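Local coordinates for protein cytochrome P450 (Rhodococcus erythropolis, PDB 3WEC) that hydroxylates the quinoline nitrogen of aurachin alkaloids as a heme-dependent cytochrome P450 monooxygenase, a step essential to their antibiotic activity, at residues 45-50 and 322-327; 300-305 and 395-400; 210-215 and 239-244. One frame throughout, in Å; residues are numbered along the deposited sequence.

Contacts 1 and 2 adjoin in the sheet beside the heme, their centres about 11 Å apart. Strand 323-326 is shared ground: it pairs in parallel with 47-49 in contact 1 and antiparallel with the strand that begins in 300-305, where Val326 N lies 2.8 Å from Ala303 O. Contact 2 lines the pocket of the bound aurachin intermediate AUI, and its Arg305 NH1 donates to heme O1A. Contact 1 lies one strand farther out in the same sheet, with the Met325 side chain about 5 Å from the ligand. Contact 3 joins two helices on another flank, its nearest atoms about 18 Å from contact 2 and about 25 Å from contact 1.

Contact 1 of 3, residues 45-50 and 322-327; sequences GAWIVA and DAVMVL
The edge of the Trp47 indole is turned to the start of the 322-327 segment, where Asp322 OD2 lies in the ring plane, 2.7 Å from Trp47 NE1. The bond is fairly straight (158° at the hydrogen), and ring and carboxylate are nearly coplanar, the oxygen being met on its anti side. Ala323 O comes to the same rim next to CD1, whereas Val324 CG2 approaches the ring obliquely and packs 4.0 Å from Trp47 CB. With CG beside the backbone N of Trp47 (chi1 -71°), the indole NH points edge-on at the carboxylate of Asp322.

Behind the ring, a parallel ladder pairs Trp47 with Val324, Ile48 with Met325 and Val49 with Val326. Ala323 O and Met325 O accept from Trp47 N and Val49 N, and Trp47 O and Val49 O receive Met325 N and Leu327 N. On the face of Trp47 and Val49, Val49 CG2 reaches diagonally back to Val324 CG1, at 3.9 Å. The other face carries Ile48 and Met325 side by side, with Ile48 CD1 3.6 Å from Met325 CB. Met325 is bent at chi2 and chi3, which brings CE back to within 3.8 Å of Ala46 CB. Ile48 CG2 meets Leu327 CD2 at 3.5 Å, carrying this apolar row on to Leu327.

The two strands are part of the main sheet of the P450 fold. Strand 39-41 continues it beyond Trp47 and Ile48, while strand 303-307 runs antiparallel along the far edge of 323-326. Helix 52-60 packs on Val49 and Val326, helix 27-36 covers Ala50 and Leu327, and Leu327 itself is the N-cap of helix 328-333.

Contact 2 of 3, residues 300-305 and 395-400; sequences AHEAGR and PGMGLR. With AUI (3-[(2E,6E,9R)-9-hydroxy-3,7,11-trimethyldodeca-2,6,10-trien-1-yl]-2-methylquinolin-4(1H)-one), chain C.
Ala300 and Leu399 meet beside the bound aurachin intermediate and together line one side of it, in segments that correspond to two of the substrate-recognition regions of the P450 fold: the passage into strand 303-307 and the loop between strands 384-387 and 407-410. Leu399 CD1 touches Ala300 CB at 3.8 Å and ligand C16 at 3.3 Å, while Ala300 CB faces the methyl C11 on the quinolone. Gly398 has no side chain, and the isoprenoid tail passes with C17 3.4 Å from Gly398 CA. A chi1 of 46° turns Glu302 CG against the same CA, also at 3.4 Å. Met397 CE meets the branch methyl C27.

One step outward, His301 N donates to Gly398 O (2.8 Å), bridging the two backbones, and Asp187 takes both Gly398 N and Leu399 N on its carboxylate. The extended Arg400 chain crosses the His301 ring, its CB lying over one face. Tyr30 OH bonds to His301 ND1, and Glu297 forms a salt bridge with Arg400. A water in the guanidinium plane accepts from Arg400 NH2 at 3.0 Å and lies 2.6 Å from His301 NE2.

Contact 3 of 3, residues 210-215 and 239-244; sequences YFRTLA and SVDEIA
Helix 210-215 crosses the first turn of helix 240-271 (residues 240-244) steeply, the short axes 8.4 Å apart at an angle of 119°, with Phe211 and Ala244 the closest pair of CA atoms. The small Ala244 sits where the helices come together: its CB rests 3.6 Å from Arg212 N and 3.8 Å from Arg212 CG, and it also meets Phe211 CB. The Phe211 ring itself leads away along helix 240-271, toward Cys247 and Thr251, with Phe175 of helix 172-182 touching it as well. One turn on from Phe211, Ala215 CB meets Ile243 CG2 at 4.0 Å, the branch of Ile243 that stands opposite its backbone N; Leu228 and Val225 of helix 224-230 add to this apolar patch.

Toward the solvent-exposed side the contact becomes polar. Arg212 runs out extended from CG to NE, passing Ala244 CB, and NE forms a salt bridge with Asp241 OD2 at 2.9 Å. The oxygen lies near the guanidinium plane and is approached almost along its own C-O bond, but the two planar groups stand nearly perpendicular, 86° apart. Only the NE N-H bonds to OD2; the pairing is not two-pronged.

Ser239 and Glu242 close the helix start as a capping box, Glu242 N donating to Ser239 OG (3.0 Å) and Ser239 N to Glu242 OE1. The Glu242 carboxylate further pairs with Arg110 and Arg98. In P450 terms this is the G helix crossing over the N-terminal end of the long central helix, away from the heme pocket.

Contact 1 of 3, residues 45-50 and 322-327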
ATOM      1  N   GLY A  45     -10.229  -0.362  19.945  1.00 84.42           N
ATOM      2  CA  GLY A  45      -9.717  -1.704  20.226  1.00 83.68           C
ATOM      3  C   GLY A  45      -8.209  -1.786  20.420  1.00 79.28           C
ATOM      4  O   GLY A  45      -7.729  -2.148  21.492  1.00 81.41           O
ATOM      5  N   ALA A  46      -7.465  -1.430  19.380  1.00 73.32           N
ATOM      6  CA  ALA A  46      -6.009  -1.609  19.346  1.00 68.77           C
ATOM      7  C   ALA A  46      -5.184  -0.521  20.059  1.00 67.35           C
ATOM      8  O   ALA A  46      -5.698   0.532  20.419  1.00 67.95           O
ATOM      9  CB  ALA A  46      -5.565  -1.727  17.904  1.00 64.29           C
ATOM     10  N   TRP A  47      -3.894  -0.796  20.246  1.00 64.96           N
ATOM     11  CA  TRP A  47      -2.912   0.207  20.636  1.00 63.23           C
ATOM     12  C   TRP A  47      -2.553   1.057  19.452  1.00 59.80           C
ATOM     13  O   TRP A  47      -2.614   0.592  18.315  1.00 55.87           O
ATOM     14  CB  TRP A  47      -1.673  -0.493  21.155  1.00 63.99           C
ATOM     15  CG  TRP A  47      -1.959  -1.127  22.488  1.00 69.70           C
ATOM     16  CD1 TRP A  47      -2.486  -2.397  22.738  1.00 71.65           C
ATOM     17  CD2 TRP A  47      -1.813  -0.507  23.807  1.00 73.08           C
ATOM     18  NE1 TRP A  47      -2.650  -2.602  24.076  1.00 76.38           N
ATOM     19  CE2 TRP A  47      -2.263  -1.512  24.782  1.00 77.78           C
ATOM     20  CE3 TRP A  47      -1.348   0.722  24.265  1.00 74.08           C
ATOM     21  CZ2 TRP A  47      -2.246  -1.269  26.159  1.00 82.57           C
ATOM     22  CZ3 TRP A  47      -1.339   0.961  25.651  1.00 78.80           C
ATOM     23  CH2 TRP A  47      -1.770  -0.017  26.575  1.00 82.93           C
ATOM     24  N   ILE A  48      -2.177   2.312  19.706  1.00 59.80           N
ATOM     25  CA  ILE A  48      -1.771   3.249  18.647  1.00 56.34           C
ATOM     26  C   ILE A  48      -0.376   3.745  18.962  1.00 55.90           C
ATOM     27  O   ILE A  48      -0.115   4.158  20.076  1.00 60.05           O
ATOM     28  CB  ILE A  48      -2.738   4.453  18.525  1.00 57.04           C
ATOM     29  CG1 ILE A  48      -4.209   4.004  18.538  1.00 59.72           C
ATOM     30  CG2 ILE A  48      -2.462   5.257  17.264  1.00 54.14           C
ATOM     31  CD1 ILE A  48      -4.658   3.118  17.378  1.00 57.45           C
ATOM     32  N   VAL A  49       0.527   3.697  17.992  1.00 53.00           N
ATOM     33  CA  VAL A  49       1.937   4.038  18.236  1.00 53.10           C
ATOM     34  C   VAL A  49       2.399   5.138  17.268  1.00 51.49           C
ATOM     35  O   VAL A  49       2.226   4.993  16.049  1.00 48.57           O
ATOM     36  CB  VAL A  49       2.849   2.794  18.090  1.00 52.65           C
ATOM     37  CG1 VAL A  49       4.319   3.190  18.162  1.00 54.12           C
ATOM     38  CG2 VAL A  49       2.535   1.766  19.164  1.00 54.23           C
ATOM     39  N   ALA A  50       2.991   6.218  17.809  1.00 52.08           N
ATOM     40  CA  ALA A  50       3.178   7.457  17.033  1.00 50.43           C
ATOM     41  C   ALA A  50       4.633   7.905  16.755  1.00 50.71           C
ATOM     42  O   ALA A  50       4.891   8.642  15.792  1.00 48.75           O
ATOM     43  CB  ALA A  50       2.375   8.598  17.673  1.00 52.66           C
ATOM     44  N   ASP A 322      -2.885  -8.601  21.863  1.00 75.77           N
ATOM     45  CA  ASP A 322      -3.351  -7.240  21.605  1.00 74.33           C
ATOM     46  C   ASP A 322      -2.937  -6.847  20.189  1.00 68.81           C
ATOM     47  O   ASP A 322      -1.842  -7.205  19.725  1.00 66.16           O
ATOM     48  CB  ASP A 322      -2.761  -6.236  22.593  1.00 76.87           C
ATOM     49  CG  ASP A 322      -3.513  -6.188  23.943  1.00 83.06           C
ATOM     50  OD1 ASP A 322      -4.259  -7.137  24.300  1.00 85.45           O
ATOM     51  OD2 ASP A 322      -3.322  -5.181  24.661  1.00 85.01           O
ATOM     52  N   ALA A 323      -3.826  -6.117  19.521  1.00 67.27           N
ATOM     53  CA  ALA A 323      -3.550  -5.500  18.224  1.00 63.06           C
ATOM     54  C   ALA A 323      -2.849  -4.158  18.432  1.00 63.11           C
ATOM     55  O   ALA A 323      -3.178  -3.406  19.358  1.00 67.32           O
ATOM     56  CB  ALA A 323      -4.841  -5.305  17.459  1.00 61.26           C
ATOM     57  N   VAL A 324      -1.869  -3.881  17.585  1.00 59.88           N
ATOM     58  CA  VAL A 324      -1.073  -2.667  17.652  1.00 59.90           C
ATOM     59  C   VAL A 324      -1.075  -2.049  16.262  1.00 57.17           C
ATOM     60  O   VAL A 324      -0.722  -2.696  15.266  1.00 54.86           O
ATOM     61  CB  VAL A 324       0.382  -2.962  18.083  1.00 60.56           C
ATOM     62  CG1 VAL A 324       1.258  -1.720  17.962  1.00 59.69           C
ATOM     63  CG2 VAL A 324       0.417  -3.508  19.501  1.00 64.32           C
ATOM     64  N   MET A 325      -1.509  -0.802  16.218  1.00 58.03           N
ATOM     65  CA  MET A 325      -1.611  -0.020  15.021  1.00 55.59           C
ATOM     66  C   MET A 325      -0.364   0.845  14.948  1.00 54.37           C
ATOM     67  O   MET A 325      -0.167   1.720  15.792  1.00 58.53           O
ATOM     68  CB  MET A 325      -2.826   0.886  15.180  1.00 59.50           C
ATOM     69  CG  MET A 325      -3.729   0.918  13.988  1.00 61.13           C
ATOM     70  SD  MET A 325      -4.484  -0.698  13.773  1.00 67.45           S
ATOM     71  CE  MET A 325      -6.105  -0.280  14.423  1.00 68.42           C
ATOM     72  N   VAL A 326       0.488   0.624  13.966  1.00 49.41           N
ATOM     73  CA  VAL A 326       1.725   1.392  13.894  1.00 48.85           C
ATOM     74  C   VAL A 326       1.552   2.574  12.942  1.00 46.74           C
ATOM     75  O   VAL A 326       1.360   2.365  11.749  1.00 44.20           O
ATOM     76  CB  VAL A 326       2.910   0.504  13.449  1.00 46.92           C
ATOM     77  CG1 VAL A 326       4.146   1.349  13.201  1.00 46.80           C
ATOM     78  CG2 VAL A 326       3.196  -0.550  14.502  1.00 49.10           C
ATOM     79  N   LEU A 327       1.629   3.803  13.458  1.00 47.35           N
ATOM     80  CA  LEU A 327       1.403   4.997  12.615  1.00 45.60           C
ATOM     81  C   LEU A 327       2.617   5.409  11.813  1.00 43.84           C
ATOM     82  O   LEU A 327       3.365   6.308  12.209  1.00 46.72           O
ATOM     83  CB  LEU A 327       0.946   6.195  13.450  1.00 48.39           C
ATOM     84  CG  LEU A 327      -0.527   6.567  13.630  1.00 49.22           C
ATOM     85  CD1 LEU A 327      -1.509   5.405  13.497  1.00 47.91           C
ATOM     86  CD2 LEU A 327      -0.649   7.237  14.980  1.00 52.46           C
TER

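Contact 2 of 3, residues 300-305 and 395-400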
ATOM      1  N   ALA A 300      -0.199   4.373   2.908  1.00 26.66           N
ATOM      2  CA  ALA A 300      -0.687   3.694   4.086  1.00 28.67           C
ATOM      3  C   ALA A 300      -0.221   4.430   5.347  1.00 29.96           C
ATOM      4  O   ALA A 300       0.972   4.489   5.607  1.00 29.59           O
ATOM      5  CB  ALA A 300      -0.217   2.243   4.117  1.00 27.98           C
ATOM      6  N   HIS A 301      -1.162   4.970   6.118  1.00 31.70           N
ATOM      7  CA  HIS A 301      -0.846   5.642   7.403  1.00 35.87           C
ATOM      8  C   HIS A 301      -0.613   4.686   8.544  1.00 37.77           C
ATOM      9  O   HIS A 301       0.007   5.056   9.548  1.00 39.15           O
ATOM     10  CB  HIS A 301      -1.908   6.715   7.759  1.00 36.53           C
ATOM     11  CG  HIS A 301      -1.684   8.034   7.045  1.00 37.03           C
ATOM     12  ND1 HIS A 301      -1.910   9.235   7.631  1.00 39.01           N
ATOM     13  CD2 HIS A 301      -1.224   8.310   5.746  1.00 34.87           C
ATOM     14  CE1 HIS A 301      -1.617  10.222   6.754  1.00 38.67           C
ATOM     15  NE2 HIS A 301      -1.211   9.655   5.599  1.00 35.62           N
ATOM     16  N   GLU A 302      -1.131   3.462   8.404  1.00 38.87           N
ATOM     17  CA  GLU A 302      -0.835   2.381   9.361  1.00 42.55           C
ATOM     18  C   GLU A 302      -0.438   0.992   8.835  1.00 41.59           C
ATOM     19  O   GLU A 302      -0.868   0.557   7.754  1.00 38.76           O
ATOM     20  CB  GLU A 302      -1.942   2.225  10.373  1.00 46.32           C
ATOM     21  CG  GLU A 302      -3.347   2.225   9.829  1.00 48.00           C
ATOM     22  CD  GLU A 302      -4.338   2.488  10.950  1.00 52.43           C
ATOM     23  OE1 GLU A 302      -4.002   3.293  11.844  1.00 54.61           O
ATOM     24  OE2 GLU A 302      -5.428   1.877  10.968  1.00 54.91           O
ATOM     25  N   ALA A 303       0.434   0.346   9.616  1.00 41.84           N
ATOM     26  CA  ALA A 303       0.754  -1.073   9.511  1.00 41.20           C
ATOM     27  C   ALA A 303       0.197  -1.736  10.795  1.00 43.63           C
ATOM     28  O   ALA A 303       0.076  -1.069  11.824  1.00 44.93           O
ATOM     29  CB  ALA A 303       2.254  -1.261   9.439  1.00 40.55           C
ATOM     30  N   GLY A 304      -0.152  -3.023  10.746  1.00 42.79           N
ATOM     31  CA  GLY A 304      -0.732  -3.685  11.921  1.00 44.97           C
ATOM     32  C   GLY A 304       0.135  -4.799  12.498  1.00 44.80           C
ATOM     33  O   GLY A 304       0.799  -5.506  11.740  1.00 42.43           O
ATOM     34  N   ARG A 305       0.146  -4.944  13.826  1.00 46.97           N
ATOM     35  CA  ARG A 305       0.813  -6.068  14.476  1.00 48.87           C
ATOM     36  C   ARG A 305      -0.042  -6.676  15.573  1.00 52.59           C
ATOM     37  O   ARG A 305      -0.965  -6.039  16.082  1.00 54.33           O
ATOM     38  CB  ARG A 305       2.174  -5.696  15.074  1.00 50.03           C
ATOM     39  CG  ARG A 305       3.291  -5.414  14.089  1.00 47.08           C
ATOM     40  CD  ARG A 305       3.578  -6.582  13.163  1.00 45.23           C
ATOM     41  NE  ARG A 305       4.718  -6.287  12.289  1.00 43.25           N
ATOM     42  CZ  ARG A 305       4.645  -5.671  11.107  1.00 40.36           C
ATOM     43  NH1 ARG A 305       3.475  -5.241  10.604  1.00 38.54           N
ATOM     44  NH2 ARG A 305       5.762  -5.474  10.417  1.00 39.29           N
ATOM     45  N   PRO A 395     -12.658   6.835   1.523  1.00 50.23           N
ATOM     46  CA  PRO A 395     -12.840   6.373   2.896  1.00 51.13           C
ATOM     47  C   PRO A 395     -11.891   5.219   3.239  1.00 48.49           C
ATOM     48  O   PRO A 395     -11.173   4.707   2.356  1.00 45.32           O
ATOM     49  CB  PRO A 395     -14.319   5.955   2.925  1.00 55.84           C
ATOM     50  CG  PRO A 395     -14.963   6.796   1.843  1.00 57.42           C
ATOM     51  CD  PRO A 395     -13.912   6.788   0.751  1.00 52.46           C
ATOM     52  N   GLY A 396     -11.839   4.860   4.514  1.00 48.64           N
ATOM     53  CA  GLY A 396     -11.141   3.667   4.941  1.00 48.61           C
ATOM     54  C   GLY A 396     -10.319   3.898   6.182  1.00 50.30           C
ATOM     55  O   GLY A 396     -10.071   5.029   6.557  1.00 52.54           O
ATOM     56  N   MET A 397      -9.870   2.819   6.808  1.00 50.87           N
ATOM     57  CA  MET A 397      -9.231   2.912   8.125  1.00 51.39           C
ATOM     58  C   MET A 397      -7.737   3.219   8.090  1.00 46.72           C
ATOM     59  O   MET A 397      -7.270   4.026   8.881  1.00 48.32           O
ATOM     60  CB  MET A 397      -9.497   1.654   8.954  1.00 52.99           C
ATOM     61  CG  MET A 397     -10.849   1.671   9.640  1.00 59.43           C
ATOM     62  SD  MET A 397     -11.025   0.428  10.949  1.00 64.25           S
ATOM     63  CE  MET A 397      -9.278   0.042  11.282  1.00 58.88           C
ATOM     64  N   GLY A 398      -6.988   2.553   7.219  1.00 42.61           N
ATOM     65  CA  GLY A 398      -5.527   2.701   7.203  1.00 38.93           C
ATOM     66  C   GLY A 398      -4.896   3.377   5.976  1.00 35.99           C
ATOM     67  O   GLY A 398      -3.717   3.736   5.988  1.00 35.02           O
ATOM     68  N   LEU A 399      -5.648   3.527   4.899  1.00 34.42           N
ATOM     69  CA  LEU A 399      -5.068   4.074   3.637  1.00 33.34           C
ATOM     70  C   LEU A 399      -5.486   5.513   3.431  1.00 33.23           C
ATOM     71  O   LEU A 399      -6.529   5.931   3.923  1.00 35.86           O
ATOM     72  CB  LEU A 399      -5.500   3.232   2.441  1.00 31.96           C
ATOM     73  CG  LEU A 399      -4.693   2.028   1.914  1.00 31.72           C
ATOM     74  CD1 LEU A 399      -3.662   1.454   2.854  1.00 30.89           C
ATOM     75  CD2 LEU A 399      -5.641   0.959   1.350  1.00 30.22           C
ATOM     76  N   ARG A 400      -4.654   6.287   2.754  1.00 32.78           N
ATOM     77  CA  ARG A 400      -4.976   7.679   2.489  1.00 33.45           C
ATOM     78  C   ARG A 400      -4.560   8.111   1.097  1.00 32.56           C
ATOM     79  O   ARG A 400      -3.405   7.923   0.656  1.00 30.96           O
ATOM     80  CB  ARG A 400      -4.359   8.592   3.537  1.00 34.77           C
ATOM     81  CG  ARG A 400      -4.848  10.035   3.447  1.00 36.27           C
ATOM     82  CD  ARG A 400      -4.382  10.857   4.634  1.00 38.11           C
ATOM     83  NE  ARG A 400      -4.820  12.232   4.542  1.00 40.71           N
ATOM     84  CZ  ARG A 400      -4.104  13.215   4.024  1.00 40.85           C
ATOM     85  NH1 ARG A 400      -4.579  14.456   3.996  1.00 42.56           N
ATOM     86  NH2 ARG A 400      -2.907  12.960   3.548  1.00 39.66           N
TER
HETATM   87  O13 AUI C 502      -0.283  -5.226   6.036  1.00 35.43           O
HETATM   88  C1  AUI C 502      -0.136  -4.740   4.890  1.00 35.28           C
HETATM   89  C4  AUI C 502      -0.036  -5.656   3.739  1.00 34.20           C
HETATM   90  C5  AUI C 502      -0.128  -7.034   3.915  1.00 32.99           C
HETATM   91  C6  AUI C 502      -0.052  -7.884   2.813  1.00 34.19           C
HETATM   92  C7  AUI C 502       0.095  -7.297   1.548  1.00 35.55           C
HETATM   93  C8  AUI C 502       0.181  -5.922   1.323  1.00 31.29           C
HETATM   94  C9  AUI C 502       0.112  -5.039   2.390  1.00 35.25           C
HETATM   95  N10 AUI C 502       0.155  -3.684   2.201  1.00 32.21           N
HETATM   96  C3  AUI C 502       0.087  -2.787   3.207  1.00 36.76           C
HETATM   97  C11 AUI C 502       0.151  -1.292   2.930  1.00 31.93           C
HETATM   98  C2  AUI C 502      -0.062  -3.267   4.621  1.00 38.74           C
HETATM   99  C12 AUI C 502      -0.163  -2.274   5.748  1.00 35.85           C
HETATM  100  C14 AUI C 502      -1.485  -1.511   5.610  1.00 42.56           C
HETATM  101  C15 AUI C 502      -2.792  -1.860   5.481  1.00 42.98           C
HETATM  102  C26 AUI C 502      -3.348  -3.269   5.405  1.00 48.29           C
HETATM  103  C16 AUI C 502      -3.731  -0.686   5.367  1.00 43.44           C
HETATM  104  C17 AUI C 502      -4.781  -0.515   6.464  1.00 50.86           C
HETATM  105  C18 AUI C 502      -4.998  -1.754   7.287  1.00 49.58           C
HETATM  106  C19 AUI C 502      -5.648  -1.819   8.470  1.00 52.69           C
HETATM  107  C27 AUI C 502      -6.323  -0.654   9.150  1.00 51.74           C
HETATM  108  C20 AUI C 502      -5.758  -3.176   9.120  1.00 49.21           C
HETATM  109  C21 AUI C 502      -4.566  -3.593   9.989  1.00 47.32           C
HETATM  110  O28 AUI C 502      -4.763  -4.970  10.283  1.00 43.45           O
HETATM  111  C22 AUI C 502      -3.196  -3.517   9.347  1.00 45.17           C
HETATM  112  C23 AUI C 502      -2.455  -4.542   8.839  1.00 47.49           C
HETATM  113  C24 AUI C 502      -1.113  -4.185   8.300  1.00 43.02           C
HETATM  114  C25 AUI C 502      -2.826  -6.013   8.734  1.00 49.35           C
HETATM  115  O   HOH W   1      -1.234  10.474   3.103  1.00 39.87           O

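Contact 3 of 3, residues 210-215 and 239-244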
ATOM      1  N   TYR A 210      -9.723 -18.045 -11.826  1.00 51.23           N
ATOM      2  CA  TYR A 210      -8.949 -17.728 -13.001  1.00 50.50           C
ATOM      3  C   TYR A 210      -7.434 -17.932 -12.788  1.00 48.48           C
ATOM      4  O   TYR A 210      -6.760 -18.481 -13.654  1.00 50.42           O
ATOM      5  CB  TYR A 210      -9.228 -16.299 -13.389  1.00 49.23           C
ATOM      6  CG  TYR A 210      -8.278 -15.787 -14.402  1.00 48.62           C
ATOM      7  CD1 TYR A 210      -8.523 -15.991 -15.736  1.00 52.24           C
ATOM      8  CD2 TYR A 210      -7.150 -15.080 -14.035  1.00 44.53           C
ATOM      9  CE1 TYR A 210      -7.660 -15.549 -16.696  1.00 52.67           C
ATOM     10  CE2 TYR A 210      -6.266 -14.638 -15.001  1.00 45.62           C
ATOM     11  CZ  TYR A 210      -6.540 -14.888 -16.329  1.00 49.33           C
ATOM     12  OH  TYR A 210      -5.726 -14.480 -17.350  1.00 52.61           O
ATOM     13  N   PHE A 211      -6.897 -17.464 -11.664  1.00 45.08           N
ATOM     14  CA  PHE A 211      -5.444 -17.602 -11.415  1.00 42.89           C
ATOM     15  C   PHE A 211      -4.963 -19.048 -11.342  1.00 44.03           C
ATOM     16  O   PHE A 211      -3.960 -19.357 -11.967  1.00 45.71           O
ATOM     17  CB  PHE A 211      -4.922 -16.734 -10.253  1.00 39.05           C
ATOM     18  CG  PHE A 211      -4.670 -15.293 -10.643  1.00 38.63           C
ATOM     19  CD1 PHE A 211      -3.933 -14.980 -11.798  1.00 39.26           C
ATOM     20  CD2 PHE A 211      -5.147 -14.244  -9.857  1.00 36.95           C
ATOM     21  CE1 PHE A 211      -3.702 -13.647 -12.158  1.00 38.07           C
ATOM     22  CE2 PHE A 211      -4.947 -12.912 -10.241  1.00 36.09           C
ATOM     23  CZ  PHE A 211      -4.213 -12.621 -11.388  1.00 35.97           C
ATOM     24  N   ARG A 212      -5.680 -19.915 -10.619  1.00 44.96           N
ATOM     25  CA  ARG A 212      -5.433 -21.383 -10.620  1.00 48.32           C
ATOM     26  C   ARG A 212      -5.249 -21.937 -12.035  1.00 50.54           C
ATOM     27  O   ARG A 212      -4.201 -22.483 -12.384  1.00 50.35           O
ATOM     28  CB  ARG A 212      -6.591 -22.159  -9.993  1.00 51.15           C
ATOM     29  CG  ARG A 212      -6.864 -21.867  -8.539  1.00 51.27           C
ATOM     30  CD  ARG A 212      -7.741 -22.993  -8.007  1.00 56.76           C
ATOM     31  NE  ARG A 212      -8.107 -22.780  -6.607  1.00 58.08           N
ATOM     32  CZ  ARG A 212      -9.281 -22.306  -6.176  1.00 60.22           C
ATOM     33  NH1 ARG A 212      -9.468 -22.176  -4.868  1.00 62.00           N
ATOM     34  NH2 ARG A 212     -10.262 -21.950  -7.021  1.00 60.00           N
ATOM     35  N   THR A 213      -6.302 -21.761 -12.822  1.00 52.31           N
ATOM     36  CA  THR A 213      -6.439 -22.263 -14.173  1.00 55.91           C
ATOM     37  C   THR A 213      -5.318 -21.771 -15.094  1.00 56.33           C
ATOM     38  O   THR A 213      -4.799 -22.550 -15.891  1.00 59.20           O
ATOM     39  CB  THR A 213      -7.822 -21.834 -14.718  1.00 57.47           C
ATOM     40  OG1 THR A 213      -8.841 -22.318 -13.830  1.00 57.70           O
ATOM     41  CG2 THR A 213      -8.067 -22.368 -16.135  1.00 62.00           C
ATOM     42  N   LEU A 214      -4.956 -20.489 -14.997  1.00 54.25           N
ATOM     43  CA  LEU A 214      -3.823 -19.962 -15.769  1.00 55.26           C
ATOM     44  C   LEU A 214      -2.480 -20.646 -15.404  1.00 55.53           C
ATOM     45  O   LEU A 214      -1.663 -20.945 -16.291  1.00 58.86           O
ATOM     46  CB  LEU A 214      -3.712 -18.441 -15.626  1.00 52.60           C
ATOM     47  CG  LEU A 214      -2.586 -17.772 -16.426  1.00 52.95           C
ATOM     48  CD1 LEU A 214      -2.718 -17.996 -17.939  1.00 56.67           C
ATOM     49  CD2 LEU A 214      -2.497 -16.293 -16.106  1.00 50.43           C
ATOM     50  N   ALA A 215      -2.283 -20.906 -14.107  1.00 53.03           N
ATOM     51  CA  ALA A 215      -1.089 -21.592 -13.585  1.00 51.60           C
ATOM     52  C   ALA A 215      -0.951 -23.059 -13.984  1.00 55.15           C
ATOM     53  O   ALA A 215       0.172 -23.537 -14.194  1.00 55.48           O
ATOM     54  CB  ALA A 215      -1.058 -21.499 -12.079  1.00 47.18           C
ATOM     55  N   SER A 239       2.248 -24.787  -3.766  1.00 39.34           N
ATOM     56  CA  SER A 239       1.057 -25.432  -4.266  1.00 42.28           C
ATOM     57  C   SER A 239       0.361 -24.518  -5.283  1.00 41.78           C
ATOM     58  O   SER A 239       0.798 -23.395  -5.513  1.00 40.24           O
ATOM     59  CB  SER A 239       0.103 -25.779  -3.117  1.00 42.82           C
ATOM     60  OG  SER A 239      -0.813 -24.720  -2.884  1.00 42.51           O
ATOM     61  N   VAL A 240      -0.741 -24.996  -5.861  1.00 43.93           N
ATOM     62  CA  VAL A 240      -1.471 -24.268  -6.880  1.00 44.18           C
ATOM     63  C   VAL A 240      -2.486 -23.286  -6.238  1.00 43.07           C
ATOM     64  O   VAL A 240      -2.719 -22.178  -6.757  1.00 43.02           O
ATOM     65  CB  VAL A 240      -2.094 -25.252  -7.906  1.00 48.01           C
ATOM     66  CG1 VAL A 240      -2.997 -24.527  -8.891  1.00 48.47           C
ATOM     67  CG2 VAL A 240      -0.990 -25.975  -8.673  1.00 49.65           C
ATOM     68  N   ASP A 241      -3.064 -23.642  -5.095  1.00 42.59           N
ATOM     69  CA  ASP A 241      -3.834 -22.642  -4.345  1.00 41.32           C
ATOM     70  C   ASP A 241      -2.934 -21.527  -3.755  1.00 37.40           C
ATOM     71  O   ASP A 241      -3.376 -20.392  -3.644  1.00 35.63           O
ATOM     72  CB  ASP A 241      -4.694 -23.274  -3.237  1.00 43.07           C
ATOM     73  CG  ASP A 241      -5.605 -24.374  -3.743  1.00 48.01           C
ATOM     74  OD1 ASP A 241      -5.673 -25.416  -3.058  1.00 50.38           O
ATOM     75  OD2 ASP A 241      -6.264 -24.206  -4.802  1.00 50.40           O
ATOM     76  N   GLU A 242      -1.685 -21.857  -3.390  1.00 35.38           N
ATOM     77  CA  GLU A 242      -0.730 -20.852  -2.917  1.00 32.98           C
ATOM     78  C   GLU A 242      -0.394 -19.867  -4.038  1.00 32.20           C
ATOM     79  O   GLU A 242      -0.393 -18.657  -3.795  1.00 31.96           O
ATOM     80  CB  GLU A 242       0.537 -21.498  -2.284  1.00 33.79           C
ATOM     81  CG  GLU A 242       0.313 -22.164  -0.923  1.00 33.86           C
ATOM     82  CD  GLU A 242       1.527 -22.953  -0.380  1.00 35.69           C
ATOM     83  OE1 GLU A 242       2.393 -23.471  -1.145  1.00 35.78           O
ATOM     84  OE2 GLU A 242       1.627 -23.053   0.856  1.00 36.16           O
ATOM     85  N   ILE A 243      -0.218 -20.373  -5.268  1.00 33.76           N
ATOM     86  CA  ILE A 243       0.114 -19.581  -6.463  1.00 34.20           C
ATOM     87  C   ILE A 243      -1.030 -18.616  -6.798  1.00 33.91           C
ATOM     88  O   ILE A 243      -0.796 -17.456  -7.100  1.00 33.60           O
ATOM     89  CB  ILE A 243       0.404 -20.458  -7.725  1.00 37.10           C
ATOM     90  CG1 ILE A 243       1.689 -21.258  -7.602  1.00 38.29           C
ATOM     91  CG2 ILE A 243       0.503 -19.598  -8.985  1.00 37.55           C
ATOM     92  CD1 ILE A 243       1.693 -22.533  -8.400  1.00 41.12           C
ATOM     93  N   ALA A 244      -2.262 -19.084  -6.709  1.00 35.68           N
ATOM     94  CA  ALA A 244      -3.429 -18.262  -7.048  1.00 35.44           C
ATOM     95  C   ALA A 244      -3.714 -17.210  -5.971  1.00 35.81           C
ATOM     96  O   ALA A 244      -4.048 -16.047  -6.288  1.00 35.67           O
ATOM     97  CB  ALA A 244      -4.629 -19.145  -7.248  1.00 38.22           C
TER